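Pectinesterase (Sitophilus oryzae, PDB 4PMH) catalyses the hydrolysis of methyl esters on the galacturonosyl units of pectin, releasing methanol, and probably serves the rice weevil in digesting plant cell walls. Local coordinates at residues F21-Y26 with I235-T240; S272-D277 with L312-S317; V80-T85 with P157-V162; V179-N184 with I188-A193. All blocks are in the same frame, centred on the assembly; numbering follows the deposited sequence.

How the contacts relate
All four contacts belong to one right-handed parallel beta-helix, and each includes part of its ten-strand sheet. Contacts 2 and 4 are buried in the interior, where strands of different sheets meet through aliphatic side chains; contact 2 adds serine hydrogen bonds at a corner. Contacts 1 and 3 are only partly buried: in contact 1 a short helix lies on the outside of the sheet, and contact 3 runs from an aliphatic pair to a water-bridged loop edge. Contacts 1 and 2 touch each other, as do contacts 3 and 4, the latter through backbone bonds between strands 160-162 and 188-191. Contacts 2 and 3 lie on opposite sides of the chain's centre.

Contact 1: residues F21-Y26 with I235-T240; sequences FTTATY and IFESCT
Ile235 presses its outer chain against the first turn of helix 23-27, where both CG1 and the methyl CD1 meet the CB of Tyr26; Ile235 CD1 is 3.6 Å from Tyr26 CB. Its CG1 stands beside the backbone N (chi1 -64°) and the chain then runs on nearly extended, which carries CD1 out from the sheet and up to the helix. The same methyl lies 3.7 Å from the carbonyl O of Thr23. An isoleucine suits this place, since its longer branch spans the gap between strand and helix while CG2 fills in beside it, 4.4 Å from Thr23 CG2.

Tyr26 touches Ile235 mainly through its CB, and its ring leads away from the strand. The ring stacks on Phe268 and meets Tyr265 edge-to-face. Thr23 turns its methyl to Glu237, with CG2 4.0 Å from Glu237 OE1, the two side chains crossing at a slant. Glu237 is fully extended, CG anti to the backbone N (chi1 176°), and OE1 is hydrogen-bonded to the hydroxyl of Tyr215 on the adjacent strand.

The helix begins at Thr22, its N-cap: the N-H of Thr25 reaches Thr22 OG1 at 3.1 Å, an angled bond of 144°. The hydroxyl adds a side-chain acceptor to an amide whose backbone bond, to Thr22 O, is weak.

No hydrogen bond joins the two segments directly. Against strand 233-237 the helix rests on van der Waals packing alone, while a hydrogen bond from Tyr26 OH to Gln311 ties it to another strand of the same sheet.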
# COMPACT_ATOMS: atom_id res chain seq x y z
N PHE A 21 17.84 10.68 -0.24
CA PHE A 21 16.52 10.09 -0.46
C PHE A 21 16.09 10.24 -1.89
O PHE A 21 15.54 11.27 -2.29
CB PHE A 21 15.51 10.74 0.47
CG PHE A 21 15.89 10.63 1.90
CD1 PHE A 21 15.73 9.43 2.57
CD2 PHE A 21 16.46 11.71 2.56
CE1 PHE A 21 16.08 9.33 3.91
CE2 PHE A 21 16.82 11.61 3.88
CZ PHE A 21 16.64 10.42 4.56
N THR A 22 16.33 9.19 -2.65
CA THR A 22 16.10 9.17 -4.08
C THR A 22 15.60 7.76 -4.42
O THR A 22 15.72 6.85 -3.59
CB THR A 22 17.41 9.44 -4.85
OG1 THR A 22 18.28 8.31 -4.69
CG2 THR A 22 18.11 10.68 -4.33
N THR A 23 15.09 7.56 -5.62
CA THR A 23 14.66 6.23 -6.03
C THR A 23 15.80 5.23 -5.87
O THR A 23 15.59 4.12 -5.37
CB THR A 23 14.15 6.16 -7.49
OG1 THR A 23 15.23 6.48 -8.38
CG2 THR A 23 12.96 7.09 -7.73
N ALA A 24 17.00 5.63 -6.28
CA ALA A 24 18.16 4.75 -6.22
C ALA A 24 18.50 4.35 -4.78
O ALA A 24 18.95 3.26 -4.49
CB ALA A 24 19.36 5.45 -6.86
N THR A 25 18.29 5.29 -3.90
CA THR A 25 18.63 5.14 -2.53
C THR A 25 17.63 4.20 -1.82
O THR A 25 18.02 3.24 -1.14
CB THR A 25 18.78 6.57 -1.99
OG1 THR A 25 20.18 6.89 -1.88
CG2 THR A 25 18.09 6.77 -0.77
N TYR A 26 16.34 4.43 -2.05
CA TYR A 26 15.28 3.54 -1.53
C TYR A 26 15.32 2.11 -2.13
O TYR A 26 14.92 1.13 -1.48
CB TYR A 26 13.90 4.22 -1.74
CG TYR A 26 13.50 5.16 -0.64
CD1 TYR A 26 13.92 6.49 -0.60
CD2 TYR A 26 12.65 4.73 0.38
CE1 TYR A 26 13.56 7.33 0.42
CE2 TYR A 26 12.28 5.57 1.40
CZ TYR A 26 12.74 6.87 1.42
OH TYR A 26 12.35 7.69 2.43
N ILE A 235 8.38 2.60 -2.90
CA ILE A 235 8.58 3.78 -3.73
C ILE A 235 7.34 3.99 -4.58
O ILE A 235 6.84 3.04 -5.21
CB ILE A 235 9.80 3.57 -4.65
CG1 ILE A 235 11.06 3.45 -3.79
CG2 ILE A 235 9.92 4.69 -5.67
CD1 ILE A 235 12.21 2.76 -4.51
N PHE A 236 6.83 5.22 -4.60
CA PHE A 236 5.66 5.59 -5.38
C PHE A 236 6.08 6.71 -6.30
O PHE A 236 6.29 7.83 -5.85
CB PHE A 236 4.54 6.08 -4.48
CG PHE A 236 4.04 5.06 -3.52
CD1 PHE A 236 2.98 4.22 -3.87
CD2 PHE A 236 4.62 4.91 -2.27
CE1 PHE A 236 2.51 3.27 -2.98
CE2 PHE A 236 4.15 3.95 -1.38
CZ PHE A 236 3.09 3.14 -1.74
N GLU A 237 6.26 6.40 -7.59
CA GLU A 237 6.73 7.40 -8.56
C GLU A 237 5.64 7.63 -9.60
O GLU A 237 5.14 6.66 -10.20
CB GLU A 237 8.05 6.93 -9.22
CG GLU A 237 8.54 7.87 -10.29
CD GLU A 237 9.88 7.49 -10.90
OE1 GLU A 237 10.38 6.37 -10.68
OE2 GLU A 237 10.44 8.34 -11.64
N SER A 238 5.28 8.90 -9.81
CA SER A 238 4.23 9.28 -10.77
C SER A 238 2.90 8.61 -10.43
O SER A 238 2.22 8.10 -11.30
CB SER A 238 4.63 9.01 -12.21
OG SER A 238 5.89 9.64 -12.47
N CYS A 239 2.56 8.63 -9.17
CA CYS A 239 1.33 8.01 -8.69
C CYS A 239 0.36 9.09 -8.29
O CYS A 239 0.74 10.24 -8.16
CB CYS A 239 1.64 7.11 -7.49
SG CYS A 239 2.44 5.55 -7.91
N THR A 240 -0.91 8.72 -8.12
CA THR A 240 -1.92 9.63 -7.64
C THR A 240 -2.59 9.01 -6.43
O THR A 240 -3.00 7.85 -6.49
CB THR A 240 -2.98 9.95 -8.72
OG1 THR A 240 -2.36 10.63 -9.82
CG2 THR A 240 -4.09 10.84 -8.17

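Contact 2: residues S272-D277 with L312-S317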
# COMPACT_ATOMS: atom_id res chain seq x y z
N SER A 272 4.65 12.68 -7.60
CA SER A 272 3.29 12.16 -7.48
C SER A 272 2.30 13.30 -7.18
O SER A 272 2.69 14.47 -7.07
CB SER A 272 3.27 11.06 -6.40
OG SER A 272 3.89 9.85 -6.89
N THR A 273 1.01 12.95 -7.09
CA THR A 273 -0.03 13.88 -6.79
C THR A 273 -0.83 13.37 -5.62
O THR A 273 -1.21 12.18 -5.56
CB THR A 273 -0.96 14.03 -8.01
OG1 THR A 273 -0.21 14.58 -9.11
CG2 THR A 273 -2.14 14.94 -7.70
N ILE A 274 -1.07 14.25 -4.66
CA ILE A 274 -1.93 13.95 -3.53
C ILE A 274 -3.15 14.87 -3.57
O ILE A 274 -3.05 16.09 -3.43
CB ILE A 274 -1.17 14.13 -2.20
CG1 ILE A 274 0.02 13.16 -2.15
CG2 ILE A 274 -2.12 13.94 -1.06
CD1 ILE A 274 0.90 13.31 -0.93
N THR A 275 -4.32 14.28 -3.74
CA THR A 275 -5.52 15.05 -4.00
C THR A 275 -6.73 14.33 -3.41
O THR A 275 -6.60 13.38 -2.63
CB THR A 275 -5.66 15.27 -5.53
OG1 THR A 275 -6.68 16.23 -5.78
CG2 THR A 275 -5.98 13.97 -6.25
N GLY A 276 -7.91 14.79 -3.78
CA GLY A 276 -9.11 14.16 -3.26
C GLY A 276 -10.34 14.90 -3.68
O GLY A 276 -10.27 15.82 -4.49
N ASP A 277 -11.47 14.48 -3.10
CA ASP A 277 -12.76 15.08 -3.35
C ASP A 277 -12.78 16.52 -2.86
O ASP A 277 -12.13 16.85 -1.86
CB ASP A 277 -13.89 14.30 -2.66
CG ASP A 277 -14.27 13.02 -3.40
OD1 ASP A 277 -14.17 12.94 -4.66
OD2 ASP A 277 -14.69 12.06 -2.70
N LEU A 312 8.50 8.23 6.14
CA LEU A 312 7.86 8.72 4.92
C LEU A 312 8.48 10.02 4.44
O LEU A 312 8.55 10.98 5.18
CB LEU A 312 6.37 8.98 5.16
CG LEU A 312 5.61 9.70 4.06
CD1 LEU A 312 5.57 8.92 2.75
CD2 LEU A 312 4.19 9.95 4.54
N ILE A 313 8.90 10.05 3.19
CA ILE A 313 9.31 11.28 2.53
C ILE A 313 8.44 11.54 1.30
O ILE A 313 8.28 10.67 0.45
CB ILE A 313 10.79 11.19 2.15
CG1 ILE A 313 11.61 11.26 3.44
CG2 ILE A 313 11.17 12.32 1.18
CD1 ILE A 313 13.07 11.02 3.23
N ILE A 314 7.85 12.73 1.24
CA ILE A 314 7.14 13.20 0.05
C ILE A 314 7.99 14.26 -0.61
O ILE A 314 8.22 15.32 -0.03
CB ILE A 314 5.76 13.75 0.38
CG1 ILE A 314 4.91 12.65 1.02
CG2 ILE A 314 5.07 14.27 -0.88
CD1 ILE A 314 3.67 13.15 1.72
N LYS A 315 8.50 13.94 -1.79
CA LYS A 315 9.48 14.78 -2.50
C LYS A 315 9.00 15.16 -3.91
O LYS A 315 8.54 14.30 -4.65
CB LYS A 315 10.77 13.99 -2.65
CG LYS A 315 11.88 14.69 -3.43
CD LYS A 315 13.20 14.00 -3.14
CE LYS A 315 14.36 14.61 -3.92
NZ LYS A 315 15.61 13.85 -3.66
N GLU A 316 9.13 16.45 -4.27
CA GLU A 316 8.83 16.92 -5.63
C GLU A 316 7.48 16.42 -6.14
O GLU A 316 7.33 16.00 -7.27
CB GLU A 316 10.02 16.61 -6.55
CG GLU A 316 11.22 17.38 -6.03
CD GLU A 316 12.50 17.19 -6.80
OE1 GLU A 316 12.48 16.46 -7.80
OE2 GLU A 316 13.52 17.80 -6.40
N SER A 317 6.50 16.49 -5.25
CA SER A 317 5.16 16.07 -5.55
C SER A 317 4.19 17.26 -5.47
O SER A 317 4.49 18.30 -4.87
CB SER A 317 4.74 14.96 -4.60
OG SER A 317 5.46 13.78 -4.88
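Ser272 and Ser317 meet at the bend between two sheets of the beta-helix, their CA atoms 4.7 Å apart. The N-H of Ser272 points almost straight at Ser317 OG (3.0 Å, 163°), and that hydroxyl in turn donates to Lys315 O at 3.1 Å, coming in from above the carbonyl plane. OG is thus gripped by two bonds, one accepted and one donated, and it ties the bend of one coil to that of the next. The place suits serine, whose short side chain can serve backbone groups on both coils within a tight corner.

Behind the serines, Ile274 and Ile314 meet end-on in the buried interior, CD1 to CD1 at 3.8 Å; with CG1 beside the backbone N and the outer chain extended, each delivers its terminal methyl to the other.

Glu316 marks the looser side. Its backbone takes a left-handed conformation (phi 49°), which turns the chain sharply, and its CB points away from segment 272-277. The residue is partly exposed, and its carboxylate forms a salt bridge with Lys271 and a hydrogen bond with Asn360.

Strand 311-315 lies between strands 267-270 and 355-359 of the ten-strand sheet, whereas strand 273-276 is flanked by 240-243 and 318-319 in the eight-strand sheet. Ser272 OG continues the corner toward the preceding coil through its bond to Cys239 N.

Contact 3: residues V80-T85 with P157-V162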
# COMPACT_ATOMS: atom_id res chain seq x y z
N VAL A 80 -7.30 -13.14 -5.22
CA VAL A 80 -6.12 -13.66 -5.91
C VAL A 80 -5.01 -13.78 -4.88
O VAL A 80 -4.61 -12.78 -4.28
CB VAL A 80 -5.67 -12.72 -7.04
CG1 VAL A 80 -4.48 -13.30 -7.80
CG2 VAL A 80 -6.83 -12.43 -7.98
N TYR A 81 -4.57 -15.01 -4.63
CA TYR A 81 -3.57 -15.30 -3.61
C TYR A 81 -2.34 -15.81 -4.33
O TYR A 81 -2.40 -16.80 -5.07
CB TYR A 81 -4.05 -16.38 -2.64
CG TYR A 81 -5.12 -15.99 -1.63
CD1 TYR A 81 -5.59 -14.69 -1.52
CD2 TYR A 81 -5.65 -16.94 -0.76
CE1 TYR A 81 -6.56 -14.36 -0.59
CE2 TYR A 81 -6.61 -16.62 0.19
CZ TYR A 81 -7.07 -15.33 0.26
OH TYR A 81 -8.04 -15.00 1.18
N ILE A 82 -1.22 -15.11 -4.11
CA ILE A 82 0.09 -15.57 -4.61
C ILE A 82 0.90 -16.05 -3.42
O ILE A 82 1.46 -15.24 -2.70
CB ILE A 82 0.91 -14.48 -5.34
CG1 ILE A 82 0.05 -13.61 -6.26
CG2 ILE A 82 2.09 -15.13 -6.06
CD1 ILE A 82 -0.40 -14.22 -7.56
N PRO A 83 0.96 -17.38 -3.20
CA PRO A 83 1.79 -17.92 -2.13
C PRO A 83 3.27 -17.85 -2.49
O PRO A 83 3.61 -17.67 -3.65
CB PRO A 83 1.31 -19.37 -2.03
CG PRO A 83 0.96 -19.71 -3.43
CD PRO A 83 0.37 -18.45 -4.02
N ASN A 84 4.13 -18.04 -1.50
CA ASN A 84 5.58 -17.96 -1.74
C ASN A 84 6.00 -18.97 -2.80
O ASN A 84 5.57 -20.12 -2.76
CB ASN A 84 6.36 -18.18 -0.44
CG ASN A 84 7.76 -17.56 -0.47
OD1 ASN A 84 8.28 -17.19 -1.52
ND2 ASN A 84 8.38 -17.46 0.69
N THR A 85 6.78 -18.53 -3.77
CA THR A 85 7.22 -19.36 -4.88
C THR A 85 8.44 -18.71 -5.50
O THR A 85 8.64 -17.53 -5.35
CB THR A 85 6.12 -19.50 -5.98
OG1 THR A 85 6.66 -20.17 -7.12
CG2 THR A 85 5.59 -18.13 -6.44
N PRO A 157 8.15 -13.13 -3.92
CA PRO A 157 8.97 -12.05 -4.47
C PRO A 157 8.84 -11.93 -5.97
O PRO A 157 8.40 -12.85 -6.63
CB PRO A 157 10.41 -12.47 -4.10
CG PRO A 157 10.35 -13.93 -3.89
CD PRO A 157 8.95 -14.27 -3.43
N ALA A 158 9.20 -10.77 -6.52
CA ALA A 158 9.36 -10.63 -7.97
C ALA A 158 8.05 -10.58 -8.78
O ALA A 158 8.06 -10.72 -10.02
CB ALA A 158 10.24 -11.76 -8.50
N VAL A 159 6.93 -10.40 -8.09
CA VAL A 159 5.66 -10.28 -8.76
C VAL A 159 5.52 -8.89 -9.36
O VAL A 159 5.84 -7.88 -8.72
CB VAL A 159 4.49 -10.51 -7.77
CG1 VAL A 159 3.18 -10.23 -8.45
CG2 VAL A 159 4.53 -11.93 -7.25
N GLN A 160 5.00 -8.86 -10.59
CA GLN A 160 4.61 -7.65 -11.27
C GLN A 160 3.07 -7.63 -11.42
O GLN A 160 2.47 -8.63 -11.85
CB GLN A 160 5.29 -7.57 -12.65
CG GLN A 160 6.82 -7.56 -12.60
CD GLN A 160 7.46 -7.47 -13.99
OE1 GLN A 160 6.82 -7.78 -15.00
NE2 GLN A 160 8.72 -7.09 -14.03
N ILE A 161 2.44 -6.52 -11.04
CA ILE A 161 1.00 -6.34 -11.18
C ILE A 161 0.81 -5.14 -12.08
O ILE A 161 1.32 -4.06 -11.78
CB ILE A 161 0.31 -6.07 -9.81
CG1 ILE A 161 0.49 -7.24 -8.85
CG2 ILE A 161 -1.18 -5.84 -10.02
CD1 ILE A 161 -0.01 -6.94 -7.43
N VAL A 162 0.10 -5.31 -13.19
CA VAL A 162 0.13 -4.33 -14.28
C VAL A 162 -1.26 -4.15 -14.87
O VAL A 162 -1.97 -5.12 -15.06
CB VAL A 162 1.06 -4.80 -15.40
CG1 VAL A 162 1.20 -3.75 -16.50
CG2 VAL A 162 2.41 -5.19 -14.82
O HOH W 1 9.62 -15.41 -7.31
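The backbones run in roughly opposite directions where strand 80-82 ends and strand 160-162 is about to begin, the two strands belonging to different sheets; the CA atoms of Ile82 and Val159 are 8.7 Å apart, closing to 7.3 Å between those of Asn84 and Pro157. At the wider end the buried methyls meet, Ile82 CG2 to Val159 CG2 at 4.2 Å, the two side chains meeting at an angle. Val159 holds CG1 anti to the backbone N (chi1 174°), leaving CG2 as the branch that faces Ile82. Beta-branched residues fit here because they fill the space between sheets with little chain to order.

Toward the surface the chemistry changes. The side chains of Asn84 and Pro157 cross at about a right angle, Asn84 OD1 meeting the ring at Pro157 CD (3.6 Å), and the carbonyl O of Thr85 approaches the same carbon. No direct hydrogen bond joins the segments; instead one water donates to Thr85 O (3.0 Å) and to Pro157 O (2.9 Å), bridging two carbonyls that could not bond to each other.

Strand 80-82 pairs with strand 152-154, and strand 160-162 lies between 89-93 and 188-191. Helix 51-61 packs on Ile82 and Thr85 through Val55 and Ile59, while Ile91 touches both Ile82 and Val159.

Contact 4: residues V179-N184 with I188-A193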
# COMPACT_ATOMS: atom_id res chain seq x y z
N VAL A 179 -8.74 -4.43 2.96
CA VAL A 179 -7.54 -4.33 2.17
C VAL A 179 -7.82 -4.74 0.73
O VAL A 179 -8.43 -5.76 0.47
CB VAL A 179 -6.38 -5.19 2.74
CG1 VAL A 179 -5.14 -5.12 1.83
CG2 VAL A 179 -6.03 -4.72 4.15
N ALA A 180 -7.32 -3.94 -0.20
CA ALA A 180 -7.41 -4.26 -1.62
C ALA A 180 -6.19 -5.04 -2.03
O ALA A 180 -6.31 -6.19 -2.44
CB ALA A 180 -7.56 -3.01 -2.48
N LEU A 181 -5.01 -4.43 -1.91
CA LEU A 181 -3.75 -5.09 -2.18
C LEU A 181 -2.90 -5.18 -0.91
O LEU A 181 -2.79 -4.20 -0.14
CB LEU A 181 -2.98 -4.34 -3.28
CG LEU A 181 -1.59 -4.82 -3.67
CD1 LEU A 181 -1.68 -6.22 -4.26
CD2 LEU A 181 -0.87 -3.90 -4.65
N GLN A 182 -2.31 -6.36 -0.70
CA GLN A 182 -1.32 -6.57 0.36
C GLN A 182 -0.06 -7.19 -0.21
O GLN A 182 -0.14 -8.26 -0.83
CB GLN A 182 -1.84 -7.50 1.46
CG GLN A 182 -0.77 -7.76 2.51
CD GLN A 182 -1.16 -8.76 3.58
OE1 GLN A 182 -0.31 -9.23 4.34
NE2 GLN A 182 -2.45 -9.07 3.67
N THR A 183 1.09 -6.56 0.04
CA THR A 183 2.39 -7.12 -0.39
C THR A 183 3.20 -7.54 0.86
O THR A 183 3.30 -6.78 1.83
CB THR A 183 3.21 -6.15 -1.29
OG1 THR A 183 3.77 -5.10 -0.50
CG2 THR A 183 2.37 -5.53 -2.40
N ASN A 184 3.75 -8.75 0.81
CA ASN A 184 4.49 -9.36 1.93
C ASN A 184 5.93 -9.71 1.57
O ASN A 184 6.67 -10.21 2.42
CB ASN A 184 3.75 -10.62 2.35
CG ASN A 184 4.32 -11.26 3.60
OD1 ASN A 184 4.87 -12.35 3.53
ND2 ASN A 184 4.12 -10.63 4.75
N ILE A 188 8.51 -6.40 -5.47
CA ILE A 188 7.19 -6.28 -6.08
C ILE A 188 7.09 -4.99 -6.89
O ILE A 188 7.51 -3.91 -6.44
CB ILE A 188 6.06 -6.26 -5.03
CG1 ILE A 188 6.24 -7.38 -4.01
CG2 ILE A 188 4.71 -6.41 -5.71
CD1 ILE A 188 6.53 -8.73 -4.60
N GLN A 189 6.52 -5.09 -8.07
CA GLN A 189 6.37 -3.95 -8.95
C GLN A 189 4.90 -3.82 -9.29
O GLN A 189 4.27 -4.80 -9.72
CB GLN A 189 7.19 -4.16 -10.22
CG GLN A 189 8.67 -4.36 -10.01
CD GLN A 189 9.37 -4.75 -11.30
OE1 GLN A 189 9.63 -5.91 -11.55
NE2 GLN A 189 9.64 -3.77 -12.16
N ILE A 190 4.34 -2.64 -9.09
CA ILE A 190 2.94 -2.35 -9.42
C ILE A 190 2.93 -1.21 -10.42
O ILE A 190 3.42 -0.12 -10.12
CB ILE A 190 2.15 -1.90 -8.17
CG1 ILE A 190 2.20 -2.94 -7.07
CG2 ILE A 190 0.71 -1.60 -8.54
CD1 ILE A 190 3.51 -3.00 -6.33
N HIS A 191 2.42 -1.44 -11.62
CA HIS A 191 2.57 -0.46 -12.69
C HIS A 191 1.26 -0.25 -13.43
O HIS A 191 0.64 -1.21 -13.88
CB HIS A 191 3.66 -0.91 -13.65
CG HIS A 191 3.86 -0.01 -14.82
ND1 HIS A 191 4.22 1.32 -14.69
CD2 HIS A 191 3.82 -0.26 -16.16
CE1 HIS A 191 4.36 1.86 -15.89
NE2 HIS A 191 4.12 0.92 -16.80
N ASN A 192 0.84 1.01 -13.54
CA ASN A 192 -0.37 1.34 -14.29
C ASN A 192 -1.60 0.63 -13.71
O ASN A 192 -2.37 0.02 -14.42
CB ASN A 192 -0.19 1.01 -15.78
CG ASN A 192 -1.29 1.60 -16.65
OD1 ASN A 192 -1.78 2.72 -16.41
ND2 ASN A 192 -1.70 0.85 -17.67
N ALA A 193 -1.79 0.75 -12.41
CA ALA A 193 -2.86 0.07 -11.73
C ALA A 193 -3.71 1.05 -10.98
O ALA A 193 -3.35 2.24 -10.83
CB ALA A 193 -2.28 -0.98 -10.77
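Two consecutive strands, 181-183 and 188-191, face each other across the interior of the beta-helix through buried side chains, with no hydrogen bond between them. Leu181 meets Ile190, CD2 to CG1 at 4.0 Å, and Thr183 meets Ile188, CG2 to CG2 at 4.1 Å. In each pair the two side chains pass alongside one another, pointing opposite ways, and touch by their flanks. With only three residues linking the segments, the chain doubles back as a beta-arch: unlike the strands of a hairpin, its two strands belong to different sheets and touch by side chains, the hallmark of a corner in a parallel beta-helix coil.

Leu181 extends far enough into the interior to touch both Ile190 and Tyr216 of strand 213-217. Thr183 gives its methyl to Ile188 and turns OG1 into the crowded position between backbone N and carbonyl carbon (chi1 75°), where it takes a weak hydrogen bond from Gly205 N. A threonine can thus be apolar on one branch and still make a weak bond to the next coil through the other.

Leu181 also packs on Leu202 of the adjacent strand 202-204, and its side chain is about 10 Å from that of Asp200, the proton donor inferred from related enzymes.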